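PDB 2H6C: ChloroPhenol Reduction gene K from Desulfitobacterium dehalogenans, which probably binds DNA through a helix-turn-helix domain and controls transcription of halorespiration genes in response to chlorophenols. Local coordinates for residues 52-57 / 102-107. Numbering follows the deposited sequence.
Sequences SMIFLM and TRTCWF
Ile54 and Trp106 are paired across two antiparallel strands, 53-57 and 102-107, their side chains side by side on the same face of the sheet, in the middle of a four-stranded sheet of the cupin-type beta-roll that the cyclic nucleotide-binding domain family shares. Their segment axes run at 149° to each other, and the ladder of bonds fixes the register. Met53 with Phe107 and Phe55 with Cys105 are hydrogen-bonded pairs, whereas Ile54 with Trp106 and Leu56 with Thr104 are non-hydrogen-bonded ones. In the Phe55–Cys105 pair, Cys105 N reaches Phe55 O at 2.7 Å and lies in the carbonyl plane; the outer bonds, Met53 N to Phe107 O and Met57 N to Arg103 O, are weak.

From its CB, the Ile54 side chain sends one branch over the indole and the other to Thr104. CG1, anti to the carbonyl carbon (chi1 -58°), stands 3.7 Å from the centroid of the Trp106 six-membered ring and 6° off its normal, a CH-pi contact over the face. CD1 continues across that ring to Trp106 CH2, while CG2 turns to Thr104 CB at 3.6 Å. The indole is also met at its edge, where Trp106 NE1 gives a weak bond to Thr104 OG1, which bonds to Arg35 O as well; Arg35 makes a cation-pi contact with the indole.

Phe55, Cys105 and Phe107 occupy the other face of the sheet. Phe55 CB meets the edge of the Phe107 ring at CE1, near the ring plane, and Leu112 and Ile115 of helix 109-118 pack on Phe107, joining the sheet to that helix. At the far end of the pairing, the Met57 chain, bent at chi3, lies across Arg103, whose NE forms a salt bridge with Glu36; Met57 CE ends 3.6 Å from Arg103 CG.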
ATOM      1  N   SER A  52      -1.687 -10.063  21.856  1.00 78.36           N
ATOM      2  CA  SER A  52      -2.769  -9.459  22.634  1.00 77.80           C
ATOM      3  C   SER A  52      -3.308  -8.205  21.953  1.00 77.31           C
ATOM      4  O   SER A  52      -2.574  -7.396  21.413  1.00 76.68           O
ATOM      5  CB  SER A  52      -2.315  -9.128  24.070  1.00 77.59           C
ATOM      6  OG  SER A  52      -1.830 -10.269  24.775  1.00 77.96           O
ATOM      7  N   MET A  53      -4.612  -8.065  21.951  1.00 76.86           N
ATOM      8  CA  MET A  53      -5.166  -6.811  21.605  1.00 77.47           C
ATOM      9  C   MET A  53      -4.702  -5.743  22.652  1.00 77.42           C
ATOM     10  O   MET A  53      -4.590  -6.010  23.863  1.00 77.62           O
ATOM     11  CB  MET A  53      -6.688  -6.955  21.518  1.00 77.98           C
ATOM     12  CG  MET A  53      -7.145  -7.930  20.452  1.00 79.97           C
ATOM     13  SD  MET A  53      -6.183  -7.839  18.877  1.00 86.85           S
ATOM     14  CE  MET A  53      -6.182  -6.082  18.352  1.00 83.83           C
ATOM     15  N   ILE A  54      -4.378  -4.541  22.203  1.00 76.78           N
ATOM     16  CA  ILE A  54      -3.898  -3.553  23.157  1.00 76.19           C
ATOM     17  C   ILE A  54      -4.842  -2.393  23.132  1.00 76.37           C
ATOM     18  O   ILE A  54      -4.890  -1.621  22.158  1.00 75.86           O
ATOM     19  CB  ILE A  54      -2.500  -3.051  22.853  1.00 75.83           C
ATOM     20  CG1 ILE A  54      -1.517  -4.217  22.833  1.00 75.53           C
ATOM     21  CG2 ILE A  54      -2.111  -2.036  23.897  1.00 74.82           C
ATOM     22  CD1 ILE A  54      -0.267  -3.981  22.010  1.00 75.69           C
ATOM     23  N   PHE A  55      -5.604  -2.291  24.209  1.00 76.49           N
ATOM     24  CA  PHE A  55      -6.598  -1.276  24.306  1.00 76.74           C
ATOM     25  C   PHE A  55      -5.948  -0.067  24.936  1.00 77.25           C
ATOM     26  O   PHE A  55      -5.342  -0.134  26.022  1.00 77.57           O
ATOM     27  CB  PHE A  55      -7.793  -1.718  25.130  1.00 76.76           C
ATOM     28  CG  PHE A  55      -8.848  -0.668  25.225  1.00 76.19           C
ATOM     29  CD1 PHE A  55      -9.554  -0.308  24.099  1.00 75.62           C
ATOM     30  CD2 PHE A  55      -9.101  -0.023  26.401  1.00 75.81           C
ATOM     31  CE1 PHE A  55     -10.492   0.655  24.128  1.00 75.18           C
ATOM     32  CE2 PHE A  55     -10.059   0.957  26.434  1.00 77.94           C
ATOM     33  CZ  PHE A  55     -10.755   1.292  25.276  1.00 76.27           C
ATOM     34  N   LEU A  56      -6.101   1.049  24.242  1.00 77.15           N
ATOM     35  CA  LEU A  56      -5.373   2.236  24.579  1.00 76.89           C
ATOM     36  C   LEU A  56      -6.293   3.140  25.417  1.00 76.83           C
ATOM     37  O   LEU A  56      -7.033   3.973  24.898  1.00 76.52           O
ATOM     38  CB  LEU A  56      -4.880   2.865  23.288  1.00 76.27           C
ATOM     39  CG  LEU A  56      -3.507   3.481  23.342  1.00 76.04           C
ATOM     40  CD1 LEU A  56      -2.902   3.437  22.010  1.00 76.19           C
ATOM     41  CD2 LEU A  56      -3.602   4.917  23.819  1.00 78.58           C
ATOM     42  N   MET A  57      -6.234   2.964  26.728  1.00 76.80           N
ATOM     43  CA  MET A  57      -7.124   3.719  27.610  1.00 77.47           C
ATOM     44  C   MET A  57      -6.805   5.207  27.626  1.00 78.16           C
ATOM     45  O   MET A  57      -7.727   6.005  27.610  1.00 78.31           O
ATOM     46  CB  MET A  57      -7.085   3.230  29.059  1.00 77.47           C
ATOM     47  CG  MET A  57      -6.695   1.796  29.244  1.00 77.68           C
ATOM     48  SD  MET A  57      -7.283   1.200  30.799  1.00 76.01           S
ATOM     49  CE  MET A  57      -5.822   0.620  31.561  1.00 77.66           C
ATOM     50  N   THR A 102       1.022   6.989  28.644  1.00 77.16           N
ATOM     51  CA  THR A 102      -0.033   6.244  28.016  1.00 76.96           C
ATOM     52  C   THR A 102      -0.300   5.051  28.862  1.00 77.48           C
ATOM     53  O   THR A 102       0.648   4.392  29.274  1.00 77.88           O
ATOM     54  CB  THR A 102       0.417   5.718  26.679  1.00 76.73           C
ATOM     55  OG1 THR A 102       0.904   6.803  25.911  1.00 75.94           O
ATOM     56  CG2 THR A 102      -0.742   5.087  25.919  1.00 76.86           C
ATOM     57  N   ARG A 103      -1.580   4.761  29.096  1.00 77.53           N
ATOM     58  CA  ARG A 103      -1.996   3.604  29.902  1.00 77.46           C
ATOM     59  C   ARG A 103      -2.719   2.599  29.013  1.00 77.10           C
ATOM     60  O   ARG A 103      -3.706   2.965  28.366  1.00 77.82           O
ATOM     61  CB  ARG A 103      -2.944   4.078  31.003  1.00 77.55           C
ATOM     62  CG  ARG A 103      -3.255   3.041  32.117  1.00 77.85           C
ATOM     63  CD  ARG A 103      -4.150   3.632  33.304  1.00 76.99           C
ATOM     64  NE  ARG A 103      -3.486   4.644  34.144  1.00 74.83           N
ATOM     65  CZ  ARG A 103      -4.132   5.503  34.930  1.00 76.47           C
ATOM     66  NH1 ARG A 103      -5.460   5.496  34.989  1.00 77.64           N
ATOM     67  NH2 ARG A 103      -3.460   6.396  35.657  1.00 76.92           N
ATOM     68  N   THR A 104      -2.260   1.358  28.939  1.00 75.71           N
ATOM     69  CA  THR A 104      -2.961   0.445  28.059  1.00 75.26           C
ATOM     70  C   THR A 104      -3.525  -0.657  28.861  1.00 75.28           C
ATOM     71  O   THR A 104      -3.024  -0.907  29.949  1.00 75.30           O
ATOM     72  CB  THR A 104      -2.069  -0.198  27.035  1.00 75.07           C
ATOM     73  OG1 THR A 104      -1.068  -0.983  27.688  1.00 73.23           O
ATOM     74  CG2 THR A 104      -1.458   0.834  26.203  1.00 75.46           C
ATOM     75  N   CYS A 105      -4.555  -1.312  28.312  1.00 74.85           N
ATOM     76  CA  CYS A 105      -5.033  -2.578  28.832  1.00 74.93           C
ATOM     77  C   CYS A 105      -4.886  -3.655  27.801  1.00 74.52           C
ATOM     78  O   CYS A 105      -5.407  -3.524  26.726  1.00 74.21           O
ATOM     79  CB  CYS A 105      -6.495  -2.514  29.204  1.00 75.24           C
ATOM     80  SG  CYS A 105      -7.070  -4.086  29.856  1.00 74.60           S
ATOM     81  N   TRP A 106      -4.225  -4.736  28.170  1.00 74.31           N
ATOM     82  CA  TRP A 106      -3.866  -5.774  27.237  1.00 74.14           C
ATOM     83  C   TRP A 106      -4.894  -6.838  27.380  1.00 73.83           C
ATOM     84  O   TRP A 106      -5.223  -7.221  28.495  1.00 73.97           O
ATOM     85  CB  TRP A 106      -2.461  -6.327  27.541  1.00 74.16           C
ATOM     86  CG  TRP A 106      -1.411  -5.362  27.151  1.00 74.27           C
ATOM     87  CD1 TRP A 106      -1.333  -4.039  27.533  1.00 75.28           C
ATOM     88  CD2 TRP A 106      -0.312  -5.581  26.259  1.00 73.38           C
ATOM     89  NE1 TRP A 106      -0.236  -3.441  26.940  1.00 75.47           N
ATOM     90  CE2 TRP A 106       0.405  -4.369  26.162  1.00 74.60           C
ATOM     91  CE3 TRP A 106       0.135  -6.674  25.532  1.00 74.20           C
ATOM     92  CZ2 TRP A 106       1.546  -4.235  25.370  1.00 74.83           C
ATOM     93  CZ3 TRP A 106       1.277  -6.530  24.731  1.00 74.06           C
ATOM     94  CH2 TRP A 106       1.956  -5.329  24.655  1.00 74.03           C
ATOM     95  N   PHE A 107      -5.378  -7.324  26.243  1.00 73.41           N
ATOM     96  CA  PHE A 107      -6.451  -8.309  26.205  1.00 73.24           C
ATOM     97  C   PHE A 107      -6.000  -9.569  25.500  1.00 73.01           C
ATOM     98  O   PHE A 107      -5.693  -9.545  24.337  1.00 72.54           O
ATOM     99  CB  PHE A 107      -7.676  -7.743  25.471  1.00 72.87           C
ATOM    100  CG  PHE A 107      -8.502  -6.799  26.295  1.00 71.89           C
ATOM    101  CD1 PHE A 107      -8.671  -5.491  25.909  1.00 71.40           C
ATOM    102  CD2 PHE A 107      -9.117  -7.219  27.456  1.00 71.41           C
ATOM    103  CE1 PHE A 107      -9.432  -4.617  26.672  1.00 71.44           C
ATOM    104  CE2 PHE A 107      -9.901  -6.330  28.225  1.00 71.58           C
ATOM    105  CZ  PHE A 107     -10.044  -5.043  27.832  1.00 71.03           C
TER